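PDB 4XSO: Alr3699 protein from Nostoc sp., which is of unassigned function but belongs to the GT-B clan of glycosyltransferase-like proteins, with two Rossmann-like domains. Local coordinates for residues Asn205-Ser216 with Gln234-Leu244; Ile223-Cys231 with Arg260-Lys268. All blocks are in the same frame, centred on the assembly; numbering follows the deposited sequence.

Contact 1 of 2, residues Asn205-Ser216 with Gln234-Leu244; sequences NNFVVGHFSRLS and QVTAILVGDAL
Strands 207-212 and 235-240 run parallel, 4.7 Å apart at their closest axis approach and turned by 25°, with Phe-207 level with Val-235 and Phe-212 with Val-240. Val-209 N donates to Thr-236 O at 2.9 Å, and Ile-238 N to Val-209 O; the same alternation continues as far as Ser-213 N and Val-240 O. On the face shared by Phe-212 and Val-240, ring atom CE2 of Phe-212 lies 3.7 Å from Val-240 CG2, the two side chains side by side. Phe-212 CG sits beside its own backbone N (chi1 -65°), which brings the ring nearer the neighbouring strand, and helix 276-282 packs against it. Gly-210 suits its place because a CB would run into Phe-212 CE1; Ile-238 CG1 lies 3.6 Å from Gly-210 CA. On the other face Val-209 CG2 meets Val-235 CG1 at 4.0 Å, and His-211 CB rests on Leu-239 CD2, while His-211 NE2 is hydrogen-bonded to Thr-289 OG1. Past the strands, Leu-215 N hydrogen-bonds to Asp-242 O at 3.0 Å, Leu-215 CD1 lies 4.3 Å from Ala-243 CB, and Gly-241 has backbone angles that call for glycine. Beta-branched valine, isoleucine and threonine suit these neighbouring strands of a Rossmann-like domain, joined through helix 221-228 as a beta-alpha-beta unit.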
loop_
_atom_site.group_PDB
_atom_site.type_symbol
_atom_site.label_atom_id
_atom_site.label_comp_id
_atom_site.label_asym_id
_atom_site.label_seq_id
_atom_site.Cartn_x
_atom_site.Cartn_y
_atom_site.Cartn_z
ATOM N N ASN A 205 -28.662 46.221 24.705
ATOM C CA ASN A 205 -29.667 45.991 25.739
ATOM C C ASN A 205 -30.284 44.629 25.696
ATOM O O ASN A 205 -31.280 44.404 26.347
ATOM C CB ASN A 205 -30.767 47.061 25.655
ATOM C CG ASN A 205 -30.213 48.450 25.868
ATOM O OD1 ASN A 205 -29.703 48.750 26.933
ATOM N ND2 ASN A 205 -30.270 49.284 24.845
ATOM N N ASN A 206 -29.699 43.708 24.943
ATOM C CA ASN A 206 -30.206 42.346 24.865
ATOM C C ASN A 206 -29.435 41.307 25.739
ATOM O O ASN A 206 -28.266 41.531 26.136
ATOM C CB ASN A 206 -30.119 41.866 23.423
ATOM C CG ASN A 206 -30.975 42.671 22.486
ATOM O OD1 ASN A 206 -30.511 43.129 21.443
ATOM N ND2 ASN A 206 -32.231 42.789 22.814
ATOM N N PHE A 207 -30.067 40.153 25.940
ATOM C CA PHE A 207 -29.358 38.956 26.418
ATOM C C PHE A 207 -29.005 38.159 25.179
ATOM O O PHE A 207 -29.876 37.603 24.489
ATOM C CB PHE A 207 -30.193 38.122 27.395
ATOM C CG PHE A 207 -29.431 37.040 28.092
ATOM C CD1 PHE A 207 -29.250 35.803 27.475
ATOM C CD2 PHE A 207 -28.834 37.275 29.342
ATOM C CE1 PHE A 207 -28.521 34.819 28.084
ATOM C CE2 PHE A 207 -28.124 36.264 29.980
ATOM C CZ PHE A 207 -27.979 35.025 29.350
ATOM N N VAL A 208 -27.710 38.117 24.885
ATOM C CA VAL A 208 -27.240 37.594 23.645
ATOM C C VAL A 208 -26.702 36.156 23.787
ATOM O O VAL A 208 -25.731 35.887 24.483
ATOM C CB VAL A 208 -26.133 38.507 23.087
ATOM C CG1 VAL A 208 -25.540 37.922 21.815
ATOM C CG2 VAL A 208 -26.658 39.905 22.804
ATOM N N VAL A 209 -27.320 35.257 23.063
ATOM C CA VAL A 209 -26.861 33.901 22.946
ATOM C C VAL A 209 -26.167 33.717 21.617
ATOM O O VAL A 209 -26.776 33.903 20.542
ATOM C CB VAL A 209 -28.010 32.885 22.999
ATOM C CG1 VAL A 209 -27.449 31.475 22.964
ATOM C CG2 VAL A 209 -28.841 33.079 24.246
ATOM N N GLY A 210 -24.899 33.303 21.649
ATOM C CA GLY A 210 -24.120 33.170 20.428
ATOM C C GLY A 210 -23.966 31.706 20.063
ATOM O O GLY A 210 -23.748 30.840 20.934
ATOM N N HIS A 211 -24.035 31.428 18.765
ATOM C CA HIS A 211 -23.816 30.116 18.258
ATOM C C HIS A 211 -22.735 30.251 17.200
ATOM O O HIS A 211 -22.897 31.047 16.262
ATOM C CB HIS A 211 -25.140 29.637 17.632
ATOM C CG HIS A 211 -25.177 28.179 17.327
ATOM N ND1 HIS A 211 -24.486 27.614 16.277
ATOM C CD2 HIS A 211 -25.802 27.156 17.952
ATOM C CE1 HIS A 211 -24.691 26.302 16.268
ATOM N NE2 HIS A 211 -25.464 26.006 17.292
ATOM N N PHE A 212 -21.652 29.532 17.319
ATOM C CA PHE A 212 -20.472 29.785 16.444
ATOM C C PHE A 212 -20.118 28.520 15.672
ATOM O O PHE A 212 -19.556 27.613 16.231
ATOM C CB PHE A 212 -19.279 30.136 17.306
ATOM C CG PHE A 212 -19.472 31.403 18.036
ATOM C CD1 PHE A 212 -20.142 31.416 19.211
ATOM C CD2 PHE A 212 -19.038 32.566 17.505
ATOM C CE1 PHE A 212 -20.371 32.572 19.867
ATOM C CE2 PHE A 212 -19.289 33.756 18.134
ATOM C CZ PHE A 212 -19.926 33.754 19.338
ATOM N N SER A 213 -20.434 28.451 14.413
ATOM C CA SER A 213 -20.393 27.162 13.734
ATOM C C SER A 213 -20.700 27.437 12.261
ATOM O O SER A 213 -21.175 28.517 11.933
ATOM C CB SER A 213 -21.269 26.143 14.470
ATOM O OG SER A 213 -21.830 25.196 13.609
ATOM N N ARG A 214 -20.478 26.452 11.383
ATOM C CA ARG A 214 -20.993 26.550 10.048
ATOM C C ARG A 214 -22.474 26.116 10.148
ATOM O O ARG A 214 -22.895 25.413 11.063
ATOM C CB ARG A 214 -20.204 25.644 9.077
ATOM C CG ARG A 214 -20.214 24.183 9.479
ATOM C CD ARG A 214 -19.223 23.354 8.657
ATOM N NE ARG A 214 -19.093 22.029 9.248
ATOM C CZ ARG A 214 -18.290 21.719 10.266
ATOM N NH1 ARG A 214 -17.471 22.631 10.804
ATOM N NH2 ARG A 214 -18.295 20.472 10.735
ATOM N N LEU A 215 -23.265 26.636 9.246
ATOM C CA LEU A 215 -24.688 26.426 9.250
ATOM C C LEU A 215 -24.917 25.045 8.666
ATOM O O LEU A 215 -24.816 24.855 7.442
ATOM C CB LEU A 215 -25.368 27.517 8.412
ATOM C CG LEU A 215 -25.102 28.945 8.884
ATOM C CD1 LEU A 215 -25.717 29.933 7.884
ATOM C CD2 LEU A 215 -25.647 29.175 10.285
ATOM N N SER A 216 -25.245 24.044 9.387
ATOM C CA SER A 216 -25.337 22.620 9.037
ATOM C C SER A 216 -26.360 21.869 9.925
ATOM O O SER A 216 -26.628 22.278 11.056
ATOM C CB SER A 216 -23.946 22.023 9.079
ATOM O OG SER A 216 -24.025 20.672 8.795
ATOM N N GLN A 234 -36.132 40.013 25.392
ATOM C CA GLN A 234 -34.821 40.600 25.344
ATOM C C GLN A 234 -33.718 39.583 24.927
ATOM O O GLN A 234 -32.576 40.008 24.629
ATOM C CB GLN A 234 -34.453 41.305 26.662
ATOM C CG GLN A 234 -34.019 40.417 27.827
ATOM C CD GLN A 234 -35.203 39.829 28.552
ATOM O OE1 GLN A 234 -36.306 39.797 28.009
ATOM N NE2 GLN A 234 -34.987 39.362 29.782
ATOM N N VAL A 235 -34.073 38.285 24.825
ATOM C CA VAL A 235 -33.138 37.282 24.355
ATOM C C VAL A 235 -33.053 37.290 22.851
ATOM O O VAL A 235 -34.037 36.957 22.135
ATOM C CB VAL A 235 -33.479 35.837 24.832
ATOM C CG1 VAL A 235 -32.421 34.839 24.332
ATOM C CG2 VAL A 235 -33.592 35.765 26.347
ATOM N N THR A 236 -31.835 37.559 22.356
ATOM C CA THR A 236 -31.532 37.436 20.911
ATOM C C THR A 236 -30.360 36.497 20.637
ATOM O O THR A 236 -29.452 36.311 21.480
ATOM C CB THR A 236 -31.122 38.768 20.268
ATOM O OG1 THR A 236 -29.911 39.189 20.854
ATOM C CG2 THR A 236 -32.103 39.797 20.484
ATOM N N ALA A 237 -30.404 35.883 19.460
ATOM C CA ALA A 237 -29.382 34.946 19.050
ATOM C C ALA A 237 -28.504 35.565 17.938
ATOM O O ALA A 237 -28.999 36.268 17.078
ATOM C CB ALA A 237 -30.037 33.653 18.624
ATOM N N ILE A 238 -27.179 35.394 18.027
ATOM C CA ILE A 238 -26.305 35.693 16.923
ATOM C C ILE A 238 -25.784 34.397 16.439
ATOM O O ILE A 238 -25.291 33.559 17.231
ATOM C CB ILE A 238 -25.152 36.706 17.261
ATOM C CG1 ILE A 238 -24.239 36.164 18.346
ATOM C CG2 ILE A 238 -25.698 38.051 17.723
ATOM C CD1 ILE A 238 -22.940 36.957 18.466
ATOM N N LEU A 239 -25.929 34.188 15.132
ATOM C CA LEU A 239 -25.408 33.003 14.433
ATOM C C LEU A 239 -24.192 33.447 13.634
ATOM O O LEU A 239 -24.283 34.292 12.715
ATOM C CB LEU A 239 -26.440 32.370 13.498
ATOM C CG LEU A 239 -27.803 32.111 14.167
ATOM C CD1 LEU A 239 -28.661 31.304 13.211
ATOM C CD2 LEU A 239 -27.702 31.345 15.420
ATOM N N VAL A 240 -23.056 32.848 13.986
ATOM C CA VAL A 240 -21.818 33.209 13.403
ATOM C C VAL A 240 -21.305 31.999 12.708
ATOM O O VAL A 240 -21.111 30.936 13.297
ATOM C CB VAL A 240 -20.832 33.696 14.484
ATOM C CG1 VAL A 240 -19.580 34.219 13.859
ATOM C CG2 VAL A 240 -21.486 34.801 15.314
ATOM N N GLY A 241 -21.131 32.173 11.420
ATOM C CA GLY A 241 -20.591 31.184 10.539
ATOM C C GLY A 241 -21.287 31.315 9.178
ATOM O O GLY A 241 -22.287 32.064 8.965
ATOM N N ASP A 242 -20.759 30.570 8.246
ATOM C CA ASP A 242 -21.209 30.675 6.899
ATOM C C ASP A 242 -21.891 29.382 6.522
ATOM O O ASP A 242 -21.844 28.396 7.238
ATOM C CB ASP A 242 -20.068 31.105 5.937
ATOM C CG ASP A 242 -18.875 30.203 6.000
ATOM O OD1 ASP A 242 -18.718 29.483 6.993
ATOM O OD2 ASP A 242 -18.072 30.222 5.057
ATOM N N ALA A 243 -22.558 29.467 5.389
ATOM C CA ALA A 243 -23.261 28.390 4.745
ATOM C C ALA A 243 -22.265 27.742 3.813
ATOM O O ALA A 243 -21.291 28.368 3.371
ATOM C CB ALA A 243 -24.410 28.992 3.938
ATOM N N LEU A 244 -22.560 26.518 3.449
ATOM C CA LEU A 244 -21.692 25.749 2.597
ATOM C C LEU A 244 -22.519 25.111 1.458
ATOM O O LEU A 244 -23.769 24.970 1.560
ATOM C CB LEU A 244 -20.966 24.694 3.446
ATOM C CG LEU A 244 -21.881 23.783 4.289
ATOM C CD1 LEU A 244 -21.892 22.379 3.681
ATOM C CD2 LEU A 244 -21.490 23.711 5.760
#

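Contact 2 of 2, residues Ile223-Cys231 with Arg260-Lys268; sequences ILIDALAQC and RLGLENRVK
Leu-228, Arg-266 and Leu-261 bury the largest areas in this junction, where helix 221-228 of the Rossmann-like domain packs against the turn leading from helix 248-260 into strand 267-271. Leu-228 points from the helix toward that turn: its CB lies 3.9 Å from Leu-263 CD1, and its CD2 reaches Val-267 CG2 at 3.8 Å. A branched aliphatic residue suits this spot, since its CB and CD2 touch Leu-263 and Val-267 at once. Leu-261 closes the outer side, its two methyls dividing the work: CD1 is 4.1 Å from Ile-225 CG2, and CD2 is 4.1 Å from Ala-229 CB, where the small alanine side chain lets the leucine come close. Just after it, Gly-262 takes the positive phi of a Schellman motif, a conformation that favours glycine, and the chain turns back through a type I turn from Leu-263 to Arg-266. Arg-266 combines a long aliphatic arm with a flat polar end. Its chain bends at chi3 (62°), and Leu-228 CG lies over one face of the guanidinium, 4.1 Å from NH2. Arg-266 NH2 is hydrogen-bonded to Val-235 O of strand 235-240, and it also makes a weak hydrogen bond of 3.4 Å to Cys-231 O.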
loop_
_atom_site.group_PDB
_atom_site.type_symbol
_atom_site.label_atom_id
_atom_site.label_comp_id
_atom_site.label_asym_id
_atom_site.label_seq_id
_atom_site.Cartn_x
_atom_site.Cartn_y
_atom_site.Cartn_z
ATOM N N ILE A 223 -32.282 24.117 16.742
ATOM C CA ILE A 223 -32.590 23.844 18.150
ATOM C C ILE A 223 -32.507 25.150 18.985
ATOM O O ILE A 223 -33.394 25.415 19.769
ATOM C CB ILE A 223 -31.619 22.758 18.733
ATOM C CG1 ILE A 223 -31.579 21.507 17.855
ATOM C CG2 ILE A 223 -31.962 22.408 20.189
ATOM C CD1 ILE A 223 -32.887 20.736 17.913
ATOM N N LEU A 224 -31.440 25.969 18.801
ATOM C CA LEU A 224 -31.361 27.268 19.448
ATOM C C LEU A 224 -32.578 28.135 19.071
ATOM O O LEU A 224 -33.142 28.818 19.915
ATOM C CB LEU A 224 -30.010 27.978 19.139
ATOM C CG LEU A 224 -29.867 29.415 19.672
ATOM C CD1 LEU A 224 -29.952 29.414 21.181
ATOM C CD2 LEU A 224 -28.515 30.002 19.228
ATOM N N ILE A 225 -32.918 28.154 17.788
ATOM C CA ILE A 225 -34.060 28.928 17.286
ATOM C C ILE A 225 -35.384 28.448 17.961
ATOM O O ILE A 225 -36.072 29.290 18.515
ATOM C CB ILE A 225 -34.091 28.917 15.741
ATOM C CG1 ILE A 225 -32.837 29.643 15.214
ATOM C CG2 ILE A 225 -35.348 29.601 15.238
ATOM C CD1 ILE A 225 -32.463 29.250 13.814
ATOM N N ASP A 226 -35.654 27.128 18.032
ATOM C CA ASP A 226 -36.846 26.655 18.773
ATOM C C ASP A 226 -36.802 27.081 20.243
ATOM O O ASP A 226 -37.771 27.587 20.787
ATOM C CB ASP A 226 -36.966 25.155 18.722
ATOM C CG ASP A 226 -37.471 24.631 17.400
ATOM O OD1 ASP A 226 -38.107 25.396 16.683
ATOM O OD2 ASP A 226 -37.204 23.436 17.074
ATOM N N ALA A 227 -35.639 26.975 20.889
ATOM C CA ALA A 227 -35.554 27.449 22.264
ATOM C C ALA A 227 -35.800 28.964 22.376
ATOM O O ALA A 227 -36.357 29.429 23.363
ATOM C CB ALA A 227 -34.201 27.098 22.875
ATOM N N LEU A 228 -35.383 29.760 21.397
ATOM C CA LEU A 228 -35.580 31.208 21.491
ATOM C C LEU A 228 -37.076 31.537 21.586
ATOM O O LEU A 228 -37.484 32.421 22.320
ATOM C CB LEU A 228 -34.971 31.900 20.263
ATOM C CG LEU A 228 -34.187 33.176 20.553
ATOM C CD1 LEU A 228 -33.201 32.937 21.677
ATOM C CD2 LEU A 228 -33.444 33.662 19.310
ATOM N N ALA A 229 -37.874 30.759 20.874
ATOM C CA ALA A 229 -39.326 30.872 20.912
ATOM C C ALA A 229 -39.844 30.785 22.327
ATOM O O ALA A 229 -40.936 31.263 22.589
ATOM C CB ALA A 229 -39.953 29.795 20.042
ATOM N N GLN A 230 -39.061 30.188 23.242
ATOM C CA GLN A 230 -39.480 29.974 24.622
ATOM C C GLN A 230 -38.804 30.877 25.633
ATOM O O GLN A 230 -38.902 30.596 26.815
ATOM C CB GLN A 230 -39.214 28.510 25.004
ATOM C CG GLN A 230 -40.084 27.540 24.216
ATOM C CD GLN A 230 -41.514 27.675 24.681
ATOM O OE1 GLN A 230 -42.280 28.504 24.173
ATOM N NE2 GLN A 230 -41.851 26.944 25.739
ATOM N N CYS A 231 -38.131 31.935 25.164
ATOM C CA CYS A 231 -37.297 32.815 25.957
ATOM C C CYS A 231 -37.886 34.196 25.989
ATOM O O CYS A 231 -38.553 34.591 25.047
ATOM C CB CYS A 231 -35.880 32.912 25.331
ATOM S SG CYS A 231 -34.962 31.420 25.700
ATOM N N ARG A 260 -41.344 31.816 10.463
ATOM C CA ARG A 260 -42.515 31.117 11.038
ATOM C C ARG A 260 -42.715 31.305 12.586
ATOM O O ARG A 260 -43.859 31.416 13.087
ATOM C CB ARG A 260 -42.415 29.645 10.659
ATOM C CG ARG A 260 -43.501 28.729 11.239
ATOM C CD ARG A 260 -43.419 27.291 10.660
ATOM N NE ARG A 260 -42.157 26.580 10.940
ATOM C CZ ARG A 260 -41.754 26.127 12.141
ATOM N NH1 ARG A 260 -42.480 26.302 13.238
ATOM N NH2 ARG A 260 -40.593 25.493 12.257
ATOM N N LEU A 261 -41.617 31.339 13.354
ATOM C CA LEU A 261 -41.704 31.568 14.806
ATOM C C LEU A 261 -41.872 33.013 15.160
ATOM O O LEU A 261 -42.024 33.358 16.318
ATOM C CB LEU A 261 -40.509 30.954 15.533
ATOM C CG LEU A 261 -40.654 29.422 15.397
ATOM C CD1 LEU A 261 -39.347 28.665 15.522
ATOM C CD2 LEU A 261 -41.668 28.903 16.400
ATOM N N GLY A 262 -41.905 33.900 14.172
ATOM C CA GLY A 262 -41.918 35.335 14.510
ATOM C C GLY A 262 -40.655 35.891 15.156
ATOM O O GLY A 262 -40.694 36.910 15.856
ATOM N N LEU A 263 -39.512 35.266 14.879
ATOM C CA LEU A 263 -38.225 35.666 15.486
ATOM C C LEU A 263 -37.225 36.503 14.637
ATOM O O LEU A 263 -36.019 36.567 14.953
ATOM C CB LEU A 263 -37.547 34.406 15.921
ATOM C CG LEU A 263 -38.250 33.749 17.124
ATOM C CD1 LEU A 263 -37.527 32.442 17.376
ATOM C CD2 LEU A 263 -38.275 34.657 18.352
ATOM N N GLU A 264 -37.712 37.177 13.592
ATOM C CA GLU A 264 -36.833 37.748 12.571
ATOM C C GLU A 264 -36.011 38.893 13.111
ATOM O O GLU A 264 -34.962 39.193 12.581
ATOM C CB GLU A 264 -37.600 38.227 11.322
ATOM C CG GLU A 264 -38.720 39.234 11.609
ATOM C CD GLU A 264 -40.074 38.558 11.862
ATOM O OE1 GLU A 264 -40.100 37.306 12.042
ATOM O OE2 GLU A 264 -41.086 39.285 11.826
ATOM N N ASN A 265 -36.521 39.540 14.138
ATOM C CA ASN A 265 -35.826 40.591 14.798
ATOM C C ASN A 265 -35.093 40.180 16.092
ATOM O O ASN A 265 -34.739 41.013 16.861
ATOM C CB ASN A 265 -36.765 41.736 15.109
ATOM C CG ASN A 265 -36.109 43.071 14.786
ATOM O OD1 ASN A 265 -35.452 43.224 13.710
ATOM N ND2 ASN A 265 -36.210 44.023 15.717
ATOM N N ARG A 266 -34.924 38.900 16.314
ATOM C CA ARG A 266 -34.254 38.397 17.519
ATOM C C ARG A 266 -33.167 37.377 17.152
ATOM O O ARG A 266 -32.691 36.673 18.027
ATOM C CB ARG A 266 -35.309 37.721 18.402
ATOM C CG ARG A 266 -36.260 38.745 19.019
ATOM C CD ARG A 266 -37.274 38.082 19.888
ATOM N NE ARG A 266 -36.656 37.394 21.001
ATOM C CZ ARG A 266 -37.228 36.396 21.640
ATOM N NH1 ARG A 266 -38.461 35.967 21.308
ATOM N NH2 ARG A 266 -36.591 35.829 22.611
ATOM N N VAL A 267 -32.883 37.214 15.859
ATOM C CA VAL A 267 -31.842 36.323 15.344
ATOM C C VAL A 267 -31.039 37.153 14.342
ATOM O O VAL A 267 -31.645 37.805 13.491
ATOM C CB VAL A 267 -32.422 35.057 14.671
ATOM C CG1 VAL A 267 -31.329 34.073 14.255
ATOM C CG2 VAL A 267 -33.382 34.331 15.581
ATOM N N LYS A 268 -29.706 37.264 14.525
ATOM C CA LYS A 268 -28.825 37.971 13.571
ATOM C C LYS A 268 -27.845 36.979 12.983
ATOM O O LYS A 268 -27.069 36.356 13.719
ATOM C CB LYS A 268 -28.105 39.174 14.221
ATOM C CG LYS A 268 -29.028 40.340 14.553
ATOM C CD LYS A 268 -28.349 41.507 15.298
ATOM C CE LYS A 268 -27.371 42.302 14.426
ATOM N NZ LYS A 268 -27.943 43.558 13.817
#

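Overall arrangement
After the N-terminal domain and its seven-stranded sheet, the chain enters strand 207-212, then passes through helix 221-228 and into strand 235-240, so contact 1 closes a right-handed beta-alpha-beta loop around that helix. The chain then continues through helix 248-260 to strand 267-271, and contact 2 closes a second, longer loop from 223-231 to 260-268. The loops cross, since residues 223-231 fall between the two segments of contact 1, and 234-244 between those of contact 2. Strand 235-240 links them: besides its pairing in contact 1, it probably bonds to the 267-271 edge strand through Ala-237 N and Arg-266 O. Together they tie three neighbouring strands to the helical layer packed on one face of the sheet.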